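Anthranilate-CoA ligase (Stigmatella aurantiaca, PDB 4WV3) belongs to the ANL clan of AMP-binding enzymes and carries an AMP-binding enzyme C-terminal domain. Local coordinates at residues Thr195-Trp199 with Val343-Glu347; Leu6-Ala12 with His189-Leu194. All coordinates share one frame; numbering follows the deposited sequence.

Contact 1: Thr195-Trp199 with Val343-Glu347; sequences TAQLW and VEGYE
L198 lays its CD1 methyl against the ring of Y346, 4.2 Å from the ring centroid and 29° off the normal. This off-centre CH-pi contact lies closest at the phenol end, where CD1 is 3.8 Å from Y346 CZ. The other branch of the same leucine turns to the turn backbone, with CD2 3.5 Å from E344 O. T195, one helical turn before W199, reaches the end of the ring through its methyl: CG2 comes to 3.7 Å from Y346 OH. In T195, chi1 of 54° sets OG1 between the backbone N and the carbonyl carbon and leaves CG2 anti to the carbonyl carbon, toward the tyrosine, while OG1 bonds back to D191 O. The phenol hydroxyl itself is hydrogen-bonded to T372 OG1, which ties down the polar end of the ring. V343 places CG1 3.4 Å from L198 O, and V343 CG2 sits at the edge of the W199 indole, 4.2 Å from W199 CD1. The indole N-H is taken by S328 OG, and W199 also meets the ring of H324.

The partner of the helix is a type II turn, V343 to Y346, closed by Y346 N to V343 O at 2.9 Å. G345 holds the third position with positive phi, the usual place of glycine in this turn, and its CA faces L198. No direct hydrogen bond joins the segments, which implies that helix 191-204 meets the turn mainly through apolar surface, with the polar ends of T195, W199 and Y346 satisfied by third parties.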
ATOM      1  N   THR A 195      11.728  -7.565  -5.791  1.00 12.78           N
ATOM      2  CA  THR A 195      11.244  -6.948  -4.559  1.00 15.49           C
ATOM      3  C   THR A 195      11.106  -7.987  -3.452  1.00 16.31           C
ATOM      4  O   THR A 195      11.327  -7.689  -2.278  1.00 16.96           O
ATOM      5  CB  THR A 195       9.888  -6.235  -4.755  1.00 10.52           C
ATOM      6  OG1 THR A 195       8.944  -7.145  -5.334  1.00 12.51           O
ATOM      7  CG2 THR A 195      10.044  -5.022  -5.661  1.00  9.81           C
ATOM      8  N   ALA A 196      10.744  -9.208  -3.834  1.00 15.10           N
ATOM      9  CA  ALA A 196      10.585 -10.294  -2.874  1.00 15.80           C
ATOM     10  C   ALA A 196      11.916 -10.657  -2.232  1.00 18.04           C
ATOM     11  O   ALA A 196      11.970 -11.040  -1.063  1.00 21.00           O
ATOM     12  CB  ALA A 196       9.965 -11.512  -3.542  1.00 11.76           C
ATOM     13  N   GLN A 197      12.990 -10.529  -3.003  1.00 14.68           N
ATOM     14  CA  GLN A 197      14.322 -10.847  -2.511  1.00 19.16           C
ATOM     15  C   GLN A 197      14.944  -9.659  -1.783  1.00 21.39           C
ATOM     16  O   GLN A 197      15.427  -9.797  -0.658  1.00 22.33           O
ATOM     17  CB  GLN A 197      15.230 -11.284  -3.662  1.00 15.80           C
ATOM     18  CG  GLN A 197      16.598 -11.771  -3.216  1.00 14.38           C
ATOM     19  CD  GLN A 197      16.526 -13.057  -2.417  1.00 20.92           C
ATOM     20  OE1 GLN A 197      15.879 -14.021  -2.827  1.00 23.60           O
ATOM     21  NE2 GLN A 197      17.187 -13.077  -1.265  1.00 18.25           N
ATOM     22  N   LEU A 198      14.921  -8.495  -2.427  1.00 15.07           N
ATOM     23  CA  LEU A 198      15.590  -7.305  -1.905  1.00 14.70           C
ATOM     24  C   LEU A 198      15.058  -6.838  -0.552  1.00 16.23           C
ATOM     25  O   LEU A 198      15.830  -6.411   0.308  1.00 13.24           O
ATOM     26  CB  LEU A 198      15.533  -6.162  -2.922  1.00 16.32           C
ATOM     27  CG  LEU A 198      16.363  -6.351  -4.195  1.00 18.09           C
ATOM     28  CD1 LEU A 198      16.223  -5.149  -5.120  1.00 11.63           C
ATOM     29  CD2 LEU A 198      17.824  -6.609  -3.857  1.00 17.40           C
ATOM     30  N   TRP A 199      13.746  -6.916  -0.359  1.00 13.68           N
ATOM     31  CA  TRP A 199      13.160  -6.504   0.913  1.00 12.60           C
ATOM     32  C   TRP A 199      12.558  -7.666   1.700  1.00 17.12           C
ATOM     33  O   TRP A 199      12.829  -7.817   2.891  1.00 17.30           O
ATOM     34  CB  TRP A 199      12.113  -5.408   0.713  1.00 12.88           C
ATOM     35  CG  TRP A 199      11.551  -4.912   2.009  1.00 14.50           C
ATOM     36  CD1 TRP A 199      12.050  -3.909   2.788  1.00 11.18           C
ATOM     37  CD2 TRP A 199      10.392  -5.410   2.689  1.00 13.75           C
ATOM     38  NE1 TRP A 199      11.270  -3.747   3.906  1.00 14.88           N
ATOM     39  CE2 TRP A 199      10.245  -4.656   3.870  1.00 14.93           C
ATOM     40  CE3 TRP A 199       9.464  -6.418   2.412  1.00 12.23           C
ATOM     41  CZ2 TRP A 199       9.209  -4.878   4.774  1.00 12.73           C
ATOM     42  CZ3 TRP A 199       8.434  -6.636   3.309  1.00 13.33           C
ATOM     43  CH2 TRP A 199       8.313  -5.869   4.475  1.00 12.88           C
ATOM     44  N   VAL A 343      17.850   0.206   1.740  1.00 23.13           N
ATOM     45  CA  VAL A 343      17.828  -1.219   1.433  1.00 16.99           C
ATOM     46  C   VAL A 343      18.879  -1.547   0.378  1.00 17.88           C
ATOM     47  O   VAL A 343      18.949  -0.891  -0.661  1.00 22.70           O
ATOM     48  CB  VAL A 343      16.440  -1.660   0.931  1.00 17.62           C
ATOM     49  CG1 VAL A 343      16.464  -3.116   0.493  1.00 15.36           C
ATOM     50  CG2 VAL A 343      15.390  -1.436   2.010  1.00 15.85           C
ATOM     51  N   GLU A 344      19.699  -2.559   0.654  1.00 24.80           N
ATOM     52  CA  GLU A 344      20.756  -2.969  -0.265  1.00 24.70           C
ATOM     53  C   GLU A 344      20.184  -3.378  -1.621  1.00 20.90           C
ATOM     54  O   GLU A 344      19.312  -4.242  -1.703  1.00 20.73           O
ATOM     55  CB  GLU A 344      21.580  -4.110   0.338  1.00 15.24           C
ATOM     56  CG  GLU A 344      22.708  -4.613  -0.553  1.00 23.81           C
ATOM     57  CD  GLU A 344      23.779  -3.565  -0.798  1.00 47.84           C
ATOM     58  OE1 GLU A 344      23.937  -2.659   0.048  1.00 45.99           O
ATOM     59  OE2 GLU A 344      24.463  -3.648  -1.840  1.00 58.45           O
ATOM     60  N   GLY A 345      20.681  -2.745  -2.680  1.00 16.28           N
ATOM     61  CA  GLY A 345      20.152  -2.945  -4.017  1.00 17.60           C
ATOM     62  C   GLY A 345      19.442  -1.690  -4.487  1.00 26.46           C
ATOM     63  O   GLY A 345      19.290  -1.447  -5.686  1.00 19.89           O
ATOM     64  N   TYR A 346      19.005  -0.890  -3.520  1.00 20.98           N
ATOM     65  CA  TYR A 346      18.381   0.396  -3.792  1.00 17.75           C
ATOM     66  C   TYR A 346      19.324   1.519  -3.383  1.00 20.58           C
ATOM     67  O   TYR A 346      19.863   1.519  -2.274  1.00 27.17           O
ATOM     68  CB  TYR A 346      17.060   0.520  -3.033  1.00 15.25           C
ATOM     69  CG  TYR A 346      15.979  -0.423  -3.515  1.00 14.94           C
ATOM     70  CD1 TYR A 346      15.791  -0.663  -4.870  1.00 13.94           C
ATOM     71  CD2 TYR A 346      15.151  -1.077  -2.614  1.00 13.86           C
ATOM     72  CE1 TYR A 346      14.804  -1.525  -5.313  1.00 11.53           C
ATOM     73  CE2 TYR A 346      14.162  -1.939  -3.048  1.00 16.16           C
ATOM     74  CZ  TYR A 346      13.992  -2.159  -4.397  1.00 14.65           C
ATOM     75  OH  TYR A 346      13.009  -3.020  -4.830  1.00 13.44           O
ATOM     76  N   GLU A 347      19.522   2.475  -4.283  1.00 19.41           N
ATOM     77  CA  GLU A 347      20.430   3.586  -4.032  1.00 20.01           C
ATOM     78  C   GLU A 347      19.651   4.887  -3.845  1.00 17.48           C
ATOM     79  O   GLU A 347      18.779   5.224  -4.647  1.00 18.66           O
ATOM     80  CB  GLU A 347      21.434   3.710  -5.178  1.00 22.33           C
ATOM     81  CG  GLU A 347      22.576   4.668  -4.913  1.00 25.06           C
ATOM     82  CD  GLU A 347      23.630   4.616  -6.000  1.00 45.29           C
ATOM     83  OE1 GLU A 347      23.702   3.593  -6.715  1.00 44.44           O
ATOM     84  OE2 GLU A 347      24.382   5.601  -6.144  1.00 44.10           O
TER
HETATM   85  O   HOH W   1      18.593  -5.859  -0.039  1.00 20.02           O

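Contact 2: Leu6-Ala12 with His189-Leu194; sequences LPLYYNA and HKDYPL
A12 and H189 share the one direct hydrogen bond between the segments. A12 N donates to H189 ND1 over 2.9 Å at 158°, entering at the imidazole edge only 12° out of the ring plane. Two polar groups pack against the same ring without bonding to it. Y10 O rests over a face of the H189 ring and takes a hydrogen bond from S164 OG. N11 sets its amide at 52° to the imidazole, with ND2 3.5 Å from H189 CE1; the same side chain spans out through ND2 to V81 O, while OD1 caps V13 N.

Aromatic packing comes from Y10. With CG anti to the backbone N, the ring extends from the loop toward H189 and P193. H189 O lies at the ring edge, near its plane, 3.3 Å from Y10 CE2. P193 meets the phenol end obliquely, its CG 3.5 Å from Y10 CZ.

Aliphatic packing is split between the branches of L6. L6 CD1 lies 3.6 Å from K190 CB, the two side chains crossing at about a right angle, and L6 CD2 comes 3.9 Å from P193 CG. Beyond its CB, K190 runs away from the loop: NZ forms a salt bridge with D191 OD1. At the other end, A12 CB meets Y192 CB at 4.3 Å. Y192 in turn sends OH to S171 OG.

The whole is an N-terminal loop, just ahead of helix 14-17, packed on the residues that lead into and begin helix 191-204, which belongs to the AMP-binding part of the ANL family.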
ATOM      1  N   LEU A   6      18.292 -13.028 -13.073  1.00 16.42           N
ATOM      2  CA  LEU A   6      17.092 -13.664 -13.600  1.00 15.00           C
ATOM      3  C   LEU A   6      17.336 -14.153 -15.021  1.00 15.42           C
ATOM      4  O   LEU A   6      18.203 -13.628 -15.718  1.00 19.46           O
ATOM      5  CB  LEU A   6      15.925 -12.675 -13.592  1.00 12.81           C
ATOM      6  CG  LEU A   6      15.420 -12.214 -12.225  1.00 15.75           C
ATOM      7  CD1 LEU A   6      14.413 -11.089 -12.387  1.00 10.26           C
ATOM      8  CD2 LEU A   6      14.806 -13.380 -11.465  1.00 17.91           C
ATOM      9  N   PRO A   7      16.578 -15.173 -15.452  1.00 13.52           N
ATOM     10  CA  PRO A   7      16.628 -15.567 -16.862  1.00 12.12           C
ATOM     11  C   PRO A   7      16.048 -14.456 -17.734  1.00 14.37           C
ATOM     12  O   PRO A   7      15.140 -13.753 -17.289  1.00 14.46           O
ATOM     13  CB  PRO A   7      15.733 -16.809 -16.911  1.00 15.88           C
ATOM     14  CG  PRO A   7      14.835 -16.683 -15.723  1.00  9.84           C
ATOM     15  CD  PRO A   7      15.670 -16.029 -14.669  1.00  9.65           C
ATOM     16  N   LEU A   8      16.570 -14.296 -18.947  1.00 16.50           N
ATOM     17  CA  LEU A   8      16.121 -13.238 -19.847  1.00 12.22           C
ATOM     18  C   LEU A   8      14.621 -13.337 -20.099  1.00 15.45           C
ATOM     19  O   LEU A   8      13.925 -12.325 -20.185  1.00 16.62           O
ATOM     20  CB  LEU A   8      16.886 -13.293 -21.170  1.00 13.72           C
ATOM     21  CG  LEU A   8      16.645 -12.130 -22.135  1.00 15.64           C
ATOM     22  CD1 LEU A   8      17.104 -10.816 -21.518  1.00  9.51           C
ATOM     23  CD2 LEU A   8      17.347 -12.383 -23.461  1.00 14.93           C
ATOM     24  N   TYR A   9      14.131 -14.566 -20.209  1.00 11.38           N
ATOM     25  CA  TYR A   9      12.702 -14.811 -20.322  1.00 13.31           C
ATOM     26  C   TYR A   9      12.156 -15.356 -19.007  1.00 19.76           C
ATOM     27  O   TYR A   9      12.443 -16.492 -18.624  1.00 15.64           O
ATOM     28  CB  TYR A   9      12.406 -15.768 -21.476  1.00 13.67           C
ATOM     29  CG  TYR A   9      12.608 -15.143 -22.838  1.00 18.57           C
ATOM     30  CD1 TYR A   9      13.860 -15.126 -23.437  1.00 18.36           C
ATOM     31  CD2 TYR A   9      11.547 -14.563 -23.519  1.00 18.55           C
ATOM     32  CE1 TYR A   9      14.050 -14.552 -24.679  1.00 26.52           C
ATOM     33  CE2 TYR A   9      11.726 -13.986 -24.763  1.00 26.97           C
ATOM     34  CZ  TYR A   9      12.980 -13.985 -25.339  1.00 30.19           C
ATOM     35  OH  TYR A   9      13.164 -13.413 -26.576  1.00 35.70           O
ATOM     36  N   TYR A  10      11.376 -14.532 -18.318  1.00 14.94           N
ATOM     37  CA  TYR A  10      10.859 -14.880 -17.003  1.00 12.87           C
ATOM     38  C   TYR A  10       9.377 -14.552 -16.894  1.00 15.35           C
ATOM     39  O   TYR A  10       8.908 -13.553 -17.441  1.00 17.85           O
ATOM     40  CB  TYR A  10      11.646 -14.137 -15.919  1.00 15.23           C
ATOM     41  CG  TYR A  10      11.104 -14.310 -14.517  1.00 15.71           C
ATOM     42  CD1 TYR A  10      11.458 -15.408 -13.744  1.00 13.02           C
ATOM     43  CD2 TYR A  10      10.248 -13.366 -13.961  1.00 11.05           C
ATOM     44  CE1 TYR A  10      10.967 -15.568 -12.462  1.00 14.19           C
ATOM     45  CE2 TYR A  10       9.751 -13.517 -12.681  1.00 12.56           C
ATOM     46  CZ  TYR A  10      10.115 -14.619 -11.935  1.00 18.73           C
ATOM     47  OH  TYR A  10       9.625 -14.775 -10.659  1.00 18.44           O
ATOM     48  N   ASN A  11       8.640 -15.404 -16.189  1.00 14.42           N
ATOM     49  CA  ASN A  11       7.234 -15.149 -15.911  1.00 12.42           C
ATOM     50  C   ASN A  11       6.993 -15.125 -14.406  1.00 11.85           C
ATOM     51  O   ASN A  11       7.475 -15.995 -13.680  1.00 16.77           O
ATOM     52  CB  ASN A  11       6.346 -16.199 -16.582  1.00 10.26           C
ATOM     53  CG  ASN A  11       4.896 -15.764 -16.673  1.00 13.85           C
ATOM     54  OD1 ASN A  11       4.169 -15.774 -15.680  1.00 16.54           O
ATOM     55  ND2 ASN A  11       4.465 -15.386 -17.871  1.00 15.32           N
ATOM     56  N   ALA A  12       6.244 -14.129 -13.944  1.00 15.46           N
ATOM     57  CA  ALA A  12       6.019 -13.924 -12.517  1.00 15.33           C
ATOM     58  C   ALA A  12       5.159 -15.015 -11.880  1.00 16.61           C
ATOM     59  O   ALA A  12       4.986 -15.042 -10.663  1.00 19.49           O
ATOM     60  CB  ALA A  12       5.408 -12.550 -12.270  1.00 10.73           C
ATOM     61  N   HIS A 189       7.621  -8.498 -15.102  1.00 13.78           N
ATOM     62  CA  HIS A 189       7.728  -9.774 -14.402  1.00 15.18           C
ATOM     63  C   HIS A 189       8.900  -9.781 -13.428  1.00 13.45           C
ATOM     64  O   HIS A 189       8.802 -10.337 -12.336  1.00 13.38           O
ATOM     65  CB  HIS A 189       7.884 -10.926 -15.399  1.00 10.75           C
ATOM     66  CG  HIS A 189       6.676 -11.162 -16.254  1.00 13.75           C
ATOM     67  ND1 HIS A 189       5.722 -12.107 -15.946  1.00 12.17           N
ATOM     68  CD2 HIS A 189       6.272 -10.581 -17.408  1.00 16.79           C
ATOM     69  CE1 HIS A 189       4.781 -12.098 -16.874  1.00 12.64           C
ATOM     70  NE2 HIS A 189       5.090 -11.180 -17.771  1.00 16.24           N
ATOM     71  N   LYS A 190      10.002  -9.152 -13.828  1.00 12.16           N
ATOM     72  CA  LYS A 190      11.228  -9.146 -13.034  1.00 10.76           C
ATOM     73  C   LYS A 190      11.061  -8.469 -11.676  1.00 12.77           C
ATOM     74  O   LYS A 190      11.751  -8.811 -10.718  1.00 14.62           O
ATOM     75  CB  LYS A 190      12.367  -8.474 -13.807  1.00 11.58           C
ATOM     76  CG  LYS A 190      12.128  -7.008 -14.129  1.00 13.16           C
ATOM     77  CD  LYS A 190      13.380  -6.352 -14.690  1.00 11.98           C
ATOM     78  CE  LYS A 190      13.110  -4.915 -15.110  1.00 17.90           C
ATOM     79  NZ  LYS A 190      12.606  -4.080 -13.984  1.00 13.77           N
ATOM     80  N   ASP A 191      10.142  -7.513 -11.598  1.00 18.22           N
ATOM     81  CA  ASP A 191       9.970  -6.711 -10.392  1.00 17.13           C
ATOM     82  C   ASP A 191       9.487  -7.531  -9.199  1.00 14.28           C
ATOM     83  O   ASP A 191       9.761  -7.189  -8.049  1.00 10.87           O
ATOM     84  CB  ASP A 191       9.005  -5.555 -10.659  1.00 13.67           C
ATOM     85  CG  ASP A 191       9.505  -4.623 -11.743  1.00 14.97           C
ATOM     86  OD1 ASP A 191      10.738  -4.507 -11.901  1.00 13.75           O
ATOM     87  OD2 ASP A 191       8.667  -4.009 -12.436  1.00 21.10           O
ATOM     88  N   TYR A 192       8.776  -8.617  -9.477  1.00 15.49           N
ATOM     89  CA  TYR A 192       8.187  -9.432  -8.416  1.00 14.26           C
ATOM     90  C   TYR A 192       9.192 -10.266  -7.607  1.00 15.05           C
ATOM     91  O   TYR A 192       9.203 -10.182  -6.378  1.00 11.51           O
ATOM     92  CB  TYR A 192       7.027 -10.281  -8.957  1.00 12.40           C
ATOM     93  CG  TYR A 192       5.790  -9.467  -9.253  1.00 14.42           C
ATOM     94  CD1 TYR A 192       4.693  -9.507  -8.403  1.00 17.43           C
ATOM     95  CD2 TYR A 192       5.725  -8.642 -10.369  1.00 11.92           C
ATOM     96  CE1 TYR A 192       3.562  -8.761  -8.662  1.00 12.84           C
ATOM     97  CE2 TYR A 192       4.598  -7.889 -10.635  1.00 11.96           C
ATOM     98  CZ  TYR A 192       3.519  -7.953  -9.777  1.00 12.01           C
ATOM     99  OH  TYR A 192       2.393  -7.208 -10.032  1.00 15.60           O
ATOM    100  N   PRO A 193      10.044 -11.067  -8.276  1.00 13.99           N
ATOM    101  CA  PRO A 193      11.031 -11.782  -7.460  1.00 13.61           C
ATOM    102  C   PRO A 193      12.112 -10.847  -6.920  1.00 16.07           C
ATOM    103  O   PRO A 193      12.720 -11.145  -5.891  1.00 15.51           O
ATOM    104  CB  PRO A 193      11.638 -12.782  -8.448  1.00 16.72           C
ATOM    105  CG  PRO A 193      11.459 -12.150  -9.775  1.00 16.10           C
ATOM    106  CD  PRO A 193      10.145 -11.433  -9.700  1.00 11.74           C
ATOM    107  N   LEU A 194      12.339  -9.731  -7.606  1.00 10.72           N
ATOM    108  CA  LEU A 194      13.337  -8.757  -7.177  1.00  9.65           C
ATOM    109  C   LEU A 194      12.952  -8.080  -5.864  1.00 12.59           C
ATOM    110  O   LEU A 194      13.752  -8.026  -4.932  1.00 18.67           O
ATOM    111  CB  LEU A 194      13.574  -7.708  -8.263  1.00 11.31           C
ATOM    112  CG  LEU A 194      14.528  -8.091  -9.394  1.00 15.64           C
ATOM    113  CD1 LEU A 194      14.559  -7.004 -10.461  1.00 12.16           C
ATOM    114  CD2 LEU A 194      15.919  -8.343  -8.844  1.00 12.00           C
TER

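Both contacts use helix 191-204: contact 2 takes its beginning, and contact 1 takes the next turn, the two centres being 15 Å apart. They are linked in sequence through L194 and T195. Each is mostly buried, although contact 1 has exposed turn residues at its margin and contact 2 has partly exposed L6 and K190. Contact 1 lies nearer the middle of the chain and joins the helix to the turn between strands 341-342 and 347-351, chiefly by apolar packing. Contact 2 joins it to the N-terminal loop, adding a direct backbone-to-imidazole hydrogen bond.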